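Local coordinates for regulatory Subunit of Protein Kinase A (cAMP-dependent) from Euglena gracilis (Euglena gracilis, PDB 6RSX), which binds cyclic nucleotide in two tandem domains, here both occupied by cyclic AMP, and probably regulates the catalytic subunit of a protein kinase A, at residues Cys89-Gln94 against Ala126-Val131; Ile194-Gly199 against Gln244-Thr249; Glu36-Gly41 against Phe81-Ser86; Ile208-Met213 against Val255-Ser260. All coordinates share one frame; numbering follows the deposited sequence. Where two conformers were deposited one is given.

Overall arrangement
Following the chain, interaction 3 comes first: it brings residues 81-86, on a strand of the first cyclic nucleotide-binding domain, back against the helix ending at Leu39, closing a loop that holds helices 43-46 and 50-59 and the first strands. Interaction 1 then joins neighbouring strands 89-93 and 127-130, closing the loop with strands 102-107 and 112-113 and helix 115-120. The two contacts run in series yet touch where Ile84 CD1 packs on Cys89 SG, 3.9 Å away. In the second domain the segments of interactions 2 and 4 alternate, so their loops cross, and Val195 CG2 meets Met213 CE at 3.9 Å. Centres of interactions 1 and 2, each beside a nucleotide, lie about 41 Å apart.

Interaction 1 of 4, residues Cys89-Gln94 against Ala126-Val131; sequences CNILIQ and ASVQAV. With CMP (adenosine-3',5'-cyclic-monophosphate), chain B.
Over one face of the Asn90 side-chain amide lies Val131 CG2, 3.4 Å from Asn90 CG, while Asn90 OD1 is hydrogen-bonded to Thr106 and ND2 donates a hydrogen bond to a water that in turn donates to Gln129 OE1. The other amide of the pair, that of Gln129, also bonds through NE2 to Gly68, and its OE1 touches Leu92 CD1. The remaining flat group is the adenine of cyclic AMP. One of its faces receives two isoleucines: Ile91 CG2 above the N7-C8 side of the five-membered ring, 3.6 Å from N7, and Ile93 CD1 above the outer rim of the six-membered ring, 3.7 Å from N1 and beside N6. With Ile91 CG1 turned beside the backbone N (chi1 -55°), CG2 meets the base and CD1 reaches Val128 CG2 at 3.7 Å. Ala126 CB fills the corner next to Ile93 CG1. The strands are antiparallel, tied by paired backbone bonds at Asn90 with Gln129 and at Leu92 with Ser127, where Leu92 N to Ser127 O is nearly straight (174°). With an alanine here in place of Ile91, the imidazole part of the adenine is likely to lose its cover on this side, and Val128 CG2 its contact with the CD1 methyl. The two strands of this beta-roll therefore offer adenine apolar contact by shape, keeping their amides on the far side of the sheet.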
loop_
_atom_site.group_PDB
_atom_site.type_symbol
_atom_site.label_atom_id
_atom_site.label_comp_id
_atom_site.label_asym_id
_atom_site.label_seq_id
_atom_site.Cartn_x
_atom_site.Cartn_y
_atom_site.Cartn_z
ATOM N N CYS A 89 7.784 15.921 -2.676
ATOM C CA CYS A 89 7.386 16.667 -1.482
ATOM C C CYS A 89 8.009 16.026 -0.258
ATOM O O CYS A 89 8.135 14.795 -0.193
ATOM C CB CYS A 89 5.829 16.691 -1.275
ATOM S SG CYS A 89 4.933 17.620 -2.518
ATOM N N ASN A 90 8.395 16.841 0.717
ATOM C CA ASN A 90 8.869 16.330 1.997
ATOM C C ASN A 90 7.729 16.320 3.003
ATOM O O ASN A 90 7.000 17.308 3.125
ATOM C CB ASN A 90 10.019 17.171 2.548
ATOM C CG ASN A 90 11.350 16.875 1.793
ATOM O OD1 ASN A 90 11.458 15.865 1.115
ATOM N ND2 ASN A 90 12.308 17.773 1.887
ATOM N N ILE A 91 7.622 15.220 3.733
ATOM C CA ILE A 91 6.719 15.095 4.876
ATOM C C ILE A 91 7.522 15.479 6.112
ATOM O O ILE A 91 8.547 14.849 6.422
ATOM C CB ILE A 91 6.181 13.664 5.010
ATOM C CG1 ILE A 91 5.501 13.200 3.724
ATOM C CG2 ILE A 91 5.269 13.556 6.246
ATOM C CD1 ILE A 91 4.360 14.130 3.203
ATOM N N LEU A 92 7.079 16.527 6.802
ATOM C CA LEU A 92 7.759 17.064 7.981
ATOM C C LEU A 92 6.810 17.015 9.173
ATOM O O LEU A 92 5.646 17.414 9.057
ATOM C CB LEU A 92 8.207 18.515 7.740
ATOM C CG LEU A 92 9.079 18.700 6.494
ATOM C CD1 LEU A 92 8.939 20.052 5.898
ATOM C CD2 LEU A 92 10.488 18.491 6.956
ATOM N N ILE A 93 7.289 16.536 10.316
ATOM C CA ILE A 93 6.432 16.429 11.491
ATOM C C ILE A 93 7.134 17.042 12.700
ATOM O O ILE A 93 8.258 16.664 13.039
ATOM C CB ILE A 93 6.010 14.978 11.773
ATOM C CG1 ILE A 93 5.267 14.409 10.550
ATOM C CG2 ILE A 93 5.133 14.909 13.078
ATOM C CD1 ILE A 93 4.928 12.894 10.681
ATOM N N GLN A 94 6.454 17.989 13.350
ATOM C CA GLN A 94 6.934 18.555 14.606
ATOM C C GLN A 94 6.407 17.732 15.766
ATOM O O GLN A 94 5.265 17.250 15.731
ATOM C CB GLN A 94 6.388 19.997 14.781
ATOM C CG GLN A 94 6.777 20.942 13.667
ATOM C CD GLN A 94 5.804 22.070 13.600
ATOM O OE1 GLN A 94 4.975 22.122 12.689
ATOM N NE2 GLN A 94 5.881 22.980 14.571
ATOM N N ALA A 126 0.984 16.488 9.594
ATOM C CA ALA A 126 2.309 16.749 9.070
ATOM C C ALA A 126 2.211 17.968 8.180
ATOM O O ALA A 126 1.143 18.269 7.633
ATOM C CB ALA A 126 2.808 15.522 8.281
ATOM N N SER A 127 3.346 18.644 8.016
ATOM C CA SER A 127 3.491 19.593 6.932
ATOM C C SER A 127 3.948 18.859 5.670
ATOM O O SER A 127 4.691 17.865 5.743
ATOM C CB SER A 127 4.520 20.660 7.302
ATOM O OG SER A 127 4.114 21.415 8.476
ATOM N N VAL A 128 3.565 19.382 4.514
ATOM C CA VAL A 128 4.004 18.806 3.230
ATOM C C VAL A 128 4.593 19.934 2.403
ATOM O O VAL A 128 3.876 20.880 2.032
ATOM C CB VAL A 128 2.851 18.131 2.478
ATOM C CG1 VAL A 128 3.366 17.453 1.178
ATOM C CG2 VAL A 128 2.159 17.122 3.373
ATOM N N GLN A 129 5.898 19.851 2.118
ATOM C CA GLN A 129 6.613 20.952 1.477
ATOM C C GLN A 129 7.105 20.536 0.100
ATOM O O GLN A 129 7.731 19.479 -0.033
ATOM C CB GLN A 129 7.801 21.380 2.342
ATOM C CG GLN A 129 8.567 22.528 1.736
ATOM C CD GLN A 129 9.634 23.064 2.683
ATOM O OE1 GLN A 129 10.172 22.325 3.490
ATOM N NE2 GLN A 129 9.913 24.365 2.605
ATOM N N ALA A 130 6.844 21.356 -0.915
ATOM C CA ALA A 130 7.359 21.052 -2.244
ATOM C C ALA A 130 8.882 21.118 -2.207
ATOM O O ALA A 130 9.460 22.086 -1.706
ATOM C CB ALA A 130 6.822 22.036 -3.270
ATOM N N VAL A 131 9.538 20.101 -2.765
ATOM C CA VAL A 131 10.998 20.121 -2.872
ATOM C C VAL A 131 11.357 20.759 -4.205
ATOM O O VAL A 131 12.085 21.750 -4.257
ATOM C CB VAL A 131 11.578 18.713 -2.747
ATOM C CG1 VAL A 131 13.115 18.721 -3.016
ATOM C CG2 VAL A 131 11.305 18.147 -1.382
HETATM P P CMP B . -3.290 14.784 7.055
HETATM O O1P CMP B . -4.705 15.231 6.554
HETATM O O2P CMP B . -2.953 14.606 8.476
HETATM O "O5'" CMP B . -2.213 15.872 6.561
HETATM C "C5'" CMP B . -0.827 15.548 6.476
HETATM C "C4'" CMP B . -0.725 14.271 5.696
HETATM O "O4'" CMP B . 0.601 13.735 5.595
HETATM C "C3'" CMP B . -1.487 13.128 6.314
HETATM O "O3'" CMP B . -2.881 13.332 6.253
HETATM C "C2'" CMP B . -0.968 11.920 5.528
HETATM O "O2'" CMP B . -1.708 11.812 4.323
HETATM C "C1'" CMP B . 0.485 12.369 5.205
HETATM N N9 CMP B . 1.518 11.623 5.913
HETATM C C8 CMP B . 2.633 11.064 5.325
HETATM N N7 CMP B . 3.374 10.521 6.274
HETATM C C5 CMP B . 2.719 10.695 7.430
HETATM C C6 CMP B . 3.077 10.275 8.682
HETATM N N6 CMP B . 4.229 9.543 9.152
HETATM N N1 CMP B . 2.306 10.499 9.722
HETATM C C2 CMP B . 1.155 11.212 9.522
HETATM N N3 CMP B . 0.765 11.634 8.274
HETATM C C4 CMP B . 1.578 11.377 7.225
HETATM O O HOH W 1 11.831 20.323 3.167
HETATM O O HOH W 2 5.388 20.419 10.575
#

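Interaction 2 of 4, residues Ile194-Gly199 against Gln244-Thr249; sequences IVVKEG and QPCVAT. With CMP (adenosine-3',5'-cyclic-monophosphate), chain C.
Cys246, whose SG packs 4.0 Å from Val196 CB, belongs to the phosphate-binding cassette of the second cyclic nucleotide-binding domain. The first shell is made here by backbone and apolar groups: Val247 N donates to phosphate oxygen O2P over 3.0 Å in a nearly straight bond (170°), Cys246 CB rests 3.5 Å from O5', and Val196 CG2 borders the same ester oxygen. Next outward, residues 198-199 hold this segment through one backbone carbonyl and one side-chain hydroxyl. Gly199 N donates to Cys246 O, the carbonyl of the very peptide whose N-H meets the phosphate, so this bond probably fixes the tilt of that donor. Farther along, Thr249 OG1 accepts from Glu198 N at 2.8 Å; its place beside its own backbone N (chi1 -59°) leaves CG2 to touch Ile194 CG2. Replacing Thr249 by a valine would probably leave Glu198 N without its acceptor and let the 197-199 turn shift against the cassette. Beyond these, Gln217 bonds to Val247 O, and the classic beta bulge at Val195 and Val196, both facing Val250, leads the chain into this turn. At its far end Gly199 O rests against Pro245 CB, 3.4 Å away.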
loop_
_atom_site.group_PDB
_atom_site.type_symbol
_atom_site.label_atom_id
_atom_site.label_comp_id
_atom_site.label_asym_id
_atom_site.label_seq_id
_atom_site.Cartn_x
_atom_site.Cartn_y
_atom_site.Cartn_z
ATOM N N ILE A 194 -3.194 -24.113 -5.419
ATOM C CA ILE A 194 -1.829 -23.605 -5.519
ATOM C C ILE A 194 -1.873 -22.082 -5.482
ATOM O O ILE A 194 -2.682 -21.469 -6.184
ATOM C CB ILE A 194 -1.168 -24.092 -6.813
ATOM C CG1 ILE A 194 -0.940 -25.604 -6.761
ATOM C CG2 ILE A 194 0.135 -23.346 -7.082
ATOM C CD1 ILE A 194 -0.375 -26.125 -8.050
ATOM N N VAL A 195 -1.002 -21.471 -4.683
ATOM C CA VAL A 195 -0.934 -20.005 -4.581
ATOM C C VAL A 195 0.166 -19.447 -5.458
ATOM O O VAL A 195 -0.097 -18.592 -6.301
ATOM C CB VAL A 195 -0.770 -19.548 -3.115
ATOM C CG1 VAL A 195 -0.803 -17.963 -3.026
ATOM C CG2 VAL A 195 -1.888 -20.151 -2.248
ATOM N N VAL A 196 1.402 -19.930 -5.283
ATOM C CA VAL A 196 2.516 -19.638 -6.178
ATOM C C VAL A 196 3.155 -20.964 -6.595
ATOM O O VAL A 196 3.268 -21.898 -5.791
ATOM C CB VAL A 196 3.579 -18.716 -5.552
ATOM C CG1 VAL A 196 2.931 -17.403 -5.062
ATOM C CG2 VAL A 196 4.306 -19.392 -4.411
ATOM N N LYS A 197 3.588 -21.025 -7.840
ATOM C CA LYS A 197 4.051 -22.260 -8.465
ATOM C C LYS A 197 5.555 -22.179 -8.675
ATOM O O LYS A 197 6.051 -21.204 -9.254
ATOM C CB LYS A 197 3.330 -22.486 -9.800
ATOM C CG LYS A 197 3.905 -23.619 -10.648
ATOM C CD LYS A 197 3.800 -24.945 -9.899
ATOM C CE LYS A 197 4.497 -26.106 -10.609
ATOM N NZ LYS A 197 4.454 -27.298 -9.714
ATOM N N GLU A 198 6.281 -23.202 -8.205
ATOM C CA GLU A 198 7.717 -23.235 -8.440
ATOM C C GLU A 198 7.992 -22.992 -9.917
ATOM O O GLU A 198 7.259 -23.469 -10.788
ATOM C CB GLU A 198 8.340 -24.580 -8.005
ATOM C CG GLU A 198 9.873 -24.614 -8.164
ATOM C CD GLU A 198 10.539 -25.931 -7.726
ATOM O OE1 GLU A 198 9.828 -26.868 -7.315
ATOM O OE2 GLU A 198 11.788 -26.024 -7.788
ATOM N N GLY A 199 9.040 -22.225 -10.194
ATOM C CA GLY A 199 9.432 -21.946 -11.553
ATOM C C GLY A 199 8.714 -20.778 -12.204
ATOM O O GLY A 199 9.234 -20.224 -13.176
ATOM N N GLN A 244 13.287 -13.041 -9.470
ATOM C CA GLN A 244 13.590 -14.378 -9.947
ATOM C C GLN A 244 12.336 -15.234 -9.849
ATOM O O GLN A 244 11.361 -14.839 -9.193
ATOM C CB GLN A 244 14.727 -14.989 -9.128
ATOM C CG GLN A 244 14.280 -15.463 -7.749
ATOM C CD GLN A 244 15.415 -15.574 -6.735
ATOM O OE1 GLN A 244 16.488 -14.987 -6.908
ATOM N NE2 GLN A 244 15.169 -16.318 -5.661
ATOM N N PRO A 245 12.319 -16.413 -10.464
ATOM C CA PRO A 245 11.134 -17.273 -10.375
ATOM C C PRO A 245 11.026 -17.850 -8.974
ATOM O O PRO A 245 12.011 -17.918 -8.234
ATOM C CB PRO A 245 11.402 -18.363 -11.421
ATOM C CG PRO A 245 12.562 -17.806 -12.254
ATOM C CD PRO A 245 13.364 -17.005 -11.311
ATOM N N CYS A 246 9.798 -18.215 -8.597
ATOM C CA CYS A 246 9.556 -18.821 -7.288
ATOM C C CYS A 246 10.334 -20.126 -7.154
ATOM O O CYS A 246 10.333 -20.950 -8.071
ATOM C CB CYS A 246 8.070 -19.099 -7.110
ATOM S SG CYS A 246 7.056 -17.568 -7.058
ATOM N N VAL A 247 11.005 -20.309 -6.009
ATOM C CA VAL A 247 11.822 -21.504 -5.808
ATOM C C VAL A 247 11.009 -22.668 -5.271
ATOM O O VAL A 247 11.561 -23.766 -5.061
ATOM C CB VAL A 247 13.022 -21.223 -4.878
ATOM C CG1 VAL A 247 13.835 -20.048 -5.399
ATOM C CG2 VAL A 247 12.564 -20.982 -3.423
ATOM N N ALA A 248 9.714 -22.478 -5.071
ATOM C CA ALA A 248 8.874 -23.501 -4.479
ATOM C C ALA A 248 7.416 -23.249 -4.823
ATOM O O ALA A 248 7.012 -22.151 -5.223
ATOM C CB ALA A 248 9.076 -23.574 -2.962
ATOM N N THR A 249 6.626 -24.286 -4.642
ATOM C CA THR A 249 5.191 -24.214 -4.805
ATOM C C THR A 249 4.552 -24.114 -3.427
ATOM O O THR A 249 4.934 -24.839 -2.510
ATOM C CB THR A 249 4.702 -25.444 -5.567
ATOM O OG1 THR A 249 5.359 -25.451 -6.838
ATOM C CG2 THR A 249 3.195 -25.408 -5.774
HETATM P P CMP C . 9.306 -17.517 -3.408
HETATM O O1P CMP C . 8.878 -16.084 -4.073
HETATM O O2P CMP C . 10.527 -18.150 -3.951
HETATM O "O5'" CMP C . 8.123 -18.545 -3.705
HETATM C "C5'" CMP C . 7.997 -19.719 -2.894
HETATM C "C4'" CMP C . 8.173 -19.309 -1.456
HETATM O "O4'" CMP C . 8.168 -20.379 -0.497
HETATM C "C3'" CMP C . 9.441 -18.579 -1.102
HETATM O "O3'" CMP C . 9.563 -17.318 -1.757
HETATM C "C2'" CMP C . 9.335 -18.509 0.413
HETATM O "O2'" CMP C . 8.466 -17.415 0.765
HETATM C "C1'" CMP C . 8.582 -19.823 0.731
HETATM N N9 CMP C . 9.365 -20.789 1.508
HETATM C C8 CMP C . 8.982 -21.311 2.678
HETATM N N7 CMP C . 9.937 -22.146 3.077
HETATM C C5 CMP C . 10.887 -22.149 2.126
HETATM C C6 CMP C . 12.068 -22.844 2.056
HETATM N N6 CMP C . 12.664 -23.778 2.967
HETATM N N1 CMP C . 12.877 -22.679 1.027
HETATM C C2 CMP C . 12.517 -21.824 0.032
HETATM N N3 CMP C . 11.340 -21.117 0.100
HETATM C C4 CMP C . 10.543 -21.314 1.152
#

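Interaction 3 of 4, residues Glu36-Gly41 against Phe81-Ser86; sequences EKCLRG and FYVIES
Cys38 carries its SG opposite the backbone N (chi1 175°), a torsion that sends the sulfur straight out from the last turn of the helix to Val83 on the strand. Val83 is likewise set with CG1 anti to its N (chi1 -175°), which presents both methyls to the helix: CG1 stands 3.7 Å from Cys38 SG, and CG2 lies 3.8 Å from Leu39 CD2. Leu39 and Val83 cross at about a right angle, with one leucine methyl touching the two branches of the valine. The sulfur rests against Val83 and the neighbouring backbone: Ile84 O is 3.4 Å and Glu85 CA 3.8 Å from Cys38 SG. No hydrogen bond spans the segments, so the joining rests on van der Waals contact, mostly apolar. Polar support comes from alongside: Glu85 OE2 forms a salt bridge with Arg34, earlier in the same helix, and a hydrogen bond with Trp137. Glu85 and Ser86 both face Arg135 in a classic beta bulge, which turns the chain as it leaves the strand. Phe45 and Val56, from the next two helices, flank Leu39. A helix, a short helical turn and a second helix packed on the beta barrel fit the N3A motif of cyclic nucleotide-binding domains.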
loop_
_atom_site.group_PDB
_atom_site.type_symbol
_atom_site.label_atom_id
_atom_site.label_comp_id
_atom_site.label_asym_id
_atom_site.label_seq_id
_atom_site.Cartn_x
_atom_site.Cartn_y
_atom_site.Cartn_z
ATOM N N GLU A 36 -6.094 9.630 -14.986
ATOM C CA GLU A 36 -5.842 8.196 -14.919
ATOM C C GLU A 36 -4.350 7.898 -14.875
ATOM O O GLU A 36 -3.913 7.021 -14.122
ATOM C CB GLU A 36 -6.478 7.483 -16.113
ATOM C CG GLU A 36 -7.984 7.486 -16.123
ATOM C CD GLU A 36 -8.552 6.805 -17.356
ATOM O OE1 GLU A 36 -7.765 6.236 -18.146
ATOM O OE2 GLU A 36 -9.787 6.843 -17.538
ATOM N N LYS A 37 -3.555 8.618 -15.671
ATOM C CA LYS A 37 -2.105 8.371 -15.693
ATOM C C LYS A 37 -1.499 8.626 -14.325
ATOM O O LYS A 37 -0.656 7.857 -13.833
ATOM C CB LYS A 37 -1.438 9.280 -16.726
ATOM C CG LYS A 37 -1.199 8.650 -18.093
ATOM C CD LYS A 37 -1.135 9.728 -19.185
ATOM C CE LYS A 37 -0.009 10.727 -18.934
ATOM N NZ LYS A 37 1.373 10.171 -19.087
ATOM N N CYS A 38 -1.936 9.716 -13.698
ATOM C CA CYS A 38 -1.465 10.077 -12.374
ATOM C C CYS A 38 -1.924 9.058 -11.326
ATOM O O CYS A 38 -1.131 8.635 -10.483
ATOM C CB CYS A 38 -1.949 11.505 -12.077
ATOM S SG CYS A 38 -1.599 12.112 -10.440
ATOM N N LEU A 39 -3.187 8.614 -11.385
ATOM C CA LEU A 39 -3.758 7.746 -10.355
ATOM C C LEU A 39 -3.373 6.284 -10.501
ATOM O O LEU A 39 -3.644 5.486 -9.592
ATOM C CB LEU A 39 -5.283 7.852 -10.354
ATOM C CG LEU A 39 -5.854 9.260 -10.115
ATOM C CD1 LEU A 39 -7.343 9.154 -9.951
ATOM C CD2 LEU A 39 -5.253 9.983 -8.894
ATOM N N ARG A 40 -2.740 5.911 -11.610
ATOM C CA ARG A 40 -2.342 4.532 -11.782
ATOM C C ARG A 40 -1.413 4.163 -10.631
ATOM O O ARG A 40 -0.515 4.931 -10.249
ATOM C CB ARG A 40 -1.666 4.351 -13.147
ATOM C CG ARG A 40 -1.437 2.904 -13.577
ATOM C CD ARG A 40 -1.061 2.873 -15.050
ATOM N NE ARG A 40 -2.001 3.661 -15.858
ATOM C CZ ARG A 40 -1.919 3.833 -17.178
ATOM N NH1 ARG A 40 -0.935 3.265 -17.868
ATOM N NH2 ARG A 40 -2.829 4.575 -17.811
ATOM N N GLY A 41 -1.665 3.022 -10.030
ATOM C CA GLY A 41 -0.805 2.567 -8.963
ATOM C C GLY A 41 -1.090 3.156 -7.596
ATOM O O GLY A 41 -0.561 2.646 -6.605
ATOM N N PHE A 81 -7.709 16.638 -0.341
ATOM C CA PHE A 81 -6.896 15.441 -0.486
ATOM C C PHE A 81 -6.128 15.534 -1.808
ATOM O O PHE A 81 -6.690 15.977 -2.822
ATOM C CB PHE A 81 -7.813 14.214 -0.446
ATOM C CG PHE A 81 -7.121 12.920 -0.729
ATOM C CD1 PHE A 81 -6.261 12.369 0.188
ATOM C CD2 PHE A 81 -7.490 12.185 -1.819
ATOM C CE1 PHE A 81 -5.634 11.097 -0.050
ATOM C CE2 PHE A 81 -6.885 10.933 -2.066
ATOM C CZ PHE A 81 -5.997 10.390 -1.158
ATOM N N TYR A 82 -4.836 15.158 -1.802
ATOM C CA TYR A 82 -3.966 15.433 -2.941
ATOM C C TYR A 82 -3.314 14.162 -3.471
ATOM O O TYR A 82 -2.985 13.249 -2.702
ATOM C CB TYR A 82 -2.822 16.415 -2.567
ATOM C CG TYR A 82 -3.324 17.788 -2.136
ATOM C CD1 TYR A 82 -3.583 18.766 -3.084
ATOM C CD2 TYR A 82 -3.458 18.113 -0.779
ATOM C CE1 TYR A 82 -4.018 20.043 -2.714
ATOM C CE2 TYR A 82 -3.900 19.376 -0.392
ATOM C CZ TYR A 82 -4.160 20.340 -1.362
ATOM O OH TYR A 82 -4.567 21.598 -1.017
ATOM N N VAL A 83 -3.112 14.127 -4.791
ATOM C CA VAL A 83 -2.193 13.149 -5.416
ATOM C C VAL A 83 -1.139 13.914 -6.205
ATOM O O VAL A 83 -1.453 14.817 -6.977
ATOM C CB VAL A 83 -2.941 12.152 -6.336
ATOM C CG1 VAL A 83 -1.977 11.046 -6.885
ATOM C CG2 VAL A 83 -4.123 11.496 -5.619
ATOM N N ILE A 84 0.132 13.513 -6.067
ATOM C CA ILE A 84 1.201 14.190 -6.783
ATOM C C ILE A 84 1.189 13.751 -8.249
ATOM O O ILE A 84 1.189 12.550 -8.550
ATOM C CB ILE A 84 2.563 13.865 -6.144
ATOM C CG1 ILE A 84 2.621 14.430 -4.703
ATOM C CG2 ILE A 84 3.658 14.479 -7.010
ATOM C CD1 ILE A 84 3.940 14.078 -3.933
ATOM N N GLU A 85 1.227 14.721 -9.158
ATOM C CA GLU A 85 1.417 14.448 -10.574
ATOM C C GLU A 85 2.893 14.579 -10.962
ATOM O O GLU A 85 3.446 13.673 -11.602
ATOM C CB GLU A 85 0.563 15.404 -11.418
ATOM C CG GLU A 85 0.670 15.083 -12.931
ATOM C CD GLU A 85 -0.291 15.987 -13.730
ATOM O OE1 GLU A 85 -0.353 17.205 -13.436
ATOM O OE2 GLU A 85 -1.037 15.451 -14.577
ATOM N N SER A 86 3.548 15.669 -10.539
ATOM C CA SER A 86 4.966 15.934 -10.836
ATOM C C SER A 86 5.651 16.462 -9.591
ATOM O O SER A 86 5.033 17.151 -8.768
ATOM C CB SER A 86 5.163 17.036 -11.880
ATOM O OG SER A 86 4.252 16.967 -12.933
#

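Interaction 4 of 4, residues Ile208-Met213 against Val255-Ser260; sequences IIDGKM and VSHCVS
Asp210 and His257 face each other across a classic beta bulge, in which Ile209 and Asp210 both lie opposite His257 in the barrel of the second cyclic nucleotide-binding domain. His257 ND1 donates to Asp210 OD1 over a short 2.5 Å and almost straight (172°). The oxygen lies in the plane of the imidazole and offers its syn lone pair, though the carboxylate itself is twisted 59° from the ring. Asp210 CG sits between its own backbone N and carbonyl carbon (chi1 53°), which tips the carboxylate to the histidine. In the backbone, His257 O takes two bonds, from Ile209 N at 2.8 Å and Asp210 N at 3.2 Å. The side chains of Ile209 and Val259 cross at about a right angle, CD1 touching CG1, beside Phe162, while Met213, bent at chi2, lays CE against both Ser256 CB and Cys258 SG. Ser256 OG accepts from Lys212 N and also bonds to Ser252. A water joins the carboxylate to the other segment, donating to Asp210 OD1 at 2.6 Å and to Val255 O at 2.8 Å.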
loop_
_atom_site.group_PDB
_atom_site.type_symbol
_atom_site.label_atom_id
_atom_site.label_comp_id
_atom_site.label_asym_id
_atom_site.label_seq_id
_atom_site.Cartn_x
_atom_site.Cartn_y
_atom_site.Cartn_z
ATOM N N ILE A 208 -0.441 -15.149 5.790
ATOM C CA ILE A 208 -1.545 -16.016 6.178
ATOM C C ILE A 208 -2.253 -15.438 7.398
ATOM O O ILE A 208 -1.609 -15.149 8.417
ATOM C CB ILE A 208 -1.028 -17.429 6.476
ATOM C CG1 ILE A 208 -0.277 -17.938 5.242
ATOM C CG2 ILE A 208 -2.200 -18.315 6.896
ATOM C CD1 ILE A 208 0.603 -19.154 5.529
ATOM N N ILE A 209 -3.570 -15.281 7.295
ATOM C CA ILE A 209 -4.387 -14.916 8.451
ATOM C C ILE A 209 -4.786 -16.183 9.205
ATOM O O ILE A 209 -4.537 -16.310 10.403
ATOM C CB ILE A 209 -5.631 -14.114 8.042
ATOM C CG1 ILE A 209 -5.199 -12.823 7.337
ATOM C CG2 ILE A 209 -6.457 -13.800 9.277
ATOM C CD1 ILE A 209 -6.345 -12.118 6.635
ATOM N N ASP A 210 -5.424 -17.120 8.515
ATOM C CA ASP A 210 -5.756 -18.405 9.111
ATOM C C ASP A 210 -5.572 -19.483 8.054
ATOM O O ASP A 210 -5.563 -19.211 6.851
ATOM C CB ASP A 210 -7.191 -18.427 9.685
ATOM C CG ASP A 210 -8.248 -17.999 8.685
ATOM O OD1 ASP A 210 -8.658 -18.833 7.855
ATOM O OD2 ASP A 210 -8.700 -16.830 8.745
ATOM N N GLY A 211 -5.395 -20.711 8.509
ATOM C CA GLY A 211 -5.184 -21.807 7.597
ATOM C C GLY A 211 -3.759 -22.332 7.626
ATOM O O GLY A 211 -3.006 -22.157 8.586
ATOM N N LYS A 212 -3.381 -22.966 6.525
ATOM C CA LYS A 212 -2.149 -23.755 6.498
ATOM C C LYS A 212 -1.724 -23.890 5.046
ATOM O O LYS A 212 -2.577 -24.082 4.174
ATOM C CB LYS A 212 -2.372 -25.138 7.135
ATOM C CG LYS A 212 -1.147 -26.067 7.101
ATOM C CD LYS A 212 -1.547 -27.522 7.332
ATOM C CE LYS A 212 -1.004 -28.034 8.648
ATOM N NZ LYS A 212 -1.503 -27.194 9.770
ATOM N N MET A 213 -0.426 -23.738 4.786
ATOM C CA MET A 213 0.146 -23.945 3.455
ATOM C C MET A 213 1.244 -25.004 3.484
ATOM O O MET A 213 2.099 -25.006 4.372
ATOM C CB MET A 213 0.774 -22.673 2.880
ATOM C CG MET A 213 -0.180 -21.482 2.713
ATOM S SD MET A 213 -1.245 -21.696 1.302
ATOM C CE MET A 213 -2.371 -20.307 1.609
ATOM N N VAL A 255 -8.920 -24.907 3.781
ATOM C CA VAL A 255 -9.237 -23.528 3.430
ATOM C C VAL A 255 -8.304 -22.590 4.186
ATOM O O VAL A 255 -8.058 -22.762 5.389
ATOM C CB VAL A 255 -10.708 -23.217 3.735
ATOM C CG1 VAL A 255 -10.985 -21.727 3.546
ATOM C CG2 VAL A 255 -11.596 -24.057 2.833
ATOM N N SER A 256 -7.769 -21.605 3.478
ATOM C CA SER A 256 -6.868 -20.630 4.067
ATOM C C SER A 256 -7.323 -19.239 3.670
ATOM O O SER A 256 -7.806 -19.027 2.552
ATOM C CB SER A 256 -5.428 -20.842 3.603
ATOM O OG SER A 256 -4.947 -22.064 4.113
ATOM N N HIS A 257 -7.143 -18.291 4.587
ATOM C CA HIS A 257 -7.418 -16.883 4.315
ATOM C C HIS A 257 -6.139 -16.086 4.447
ATOM O O HIS A 257 -5.432 -16.183 5.461
ATOM C CB HIS A 257 -8.481 -16.328 5.250
ATOM C CG HIS A 257 -9.779 -17.033 5.121
ATOM N ND1 HIS A 257 -10.129 -18.086 5.934
ATOM C CD2 HIS A 257 -10.804 -16.861 4.254
ATOM C CE1 HIS A 257 -11.325 -18.525 5.581
ATOM N NE2 HIS A 257 -11.758 -17.795 4.569
ATOM N N CYS A 258 -5.829 -15.330 3.407
ATOM C CA CYS A 258 -4.597 -14.577 3.335
ATOM C C CYS A 258 -4.910 -13.127 3.007
ATOM O O CYS A 258 -6.047 -12.755 2.688
ATOM C CB CYS A 258 -3.660 -15.149 2.273
ATOM S SG CYS A 258 -3.083 -16.830 2.689
ATOM N N VAL A 259 -3.888 -12.301 3.104
ATOM C CA VAL A 259 -3.899 -11.013 2.424
ATOM C C VAL A 259 -2.623 -10.942 1.607
ATOM O O VAL A 259 -1.593 -11.547 1.955
ATOM C CB VAL A 259 -4.007 -9.805 3.392
ATOM C CG1 VAL A 259 -5.441 -9.638 3.877
ATOM C CG2 VAL A 259 -3.061 -9.999 4.561
ATOM N N SER A 260 -2.691 -10.204 0.506
ATOM C CA SER A 260 -1.574 -10.146 -0.419
ATOM C C SER A 260 -1.200 -8.713 -0.776
ATOM O O SER A 260 -1.996 -7.775 -0.661
ATOM C CB SER A 260 -1.883 -10.920 -1.702
ATOM O OG SER A 260 -2.930 -10.308 -2.409
HETATM O O HOH W 3 -8.812 -21.401 7.737
#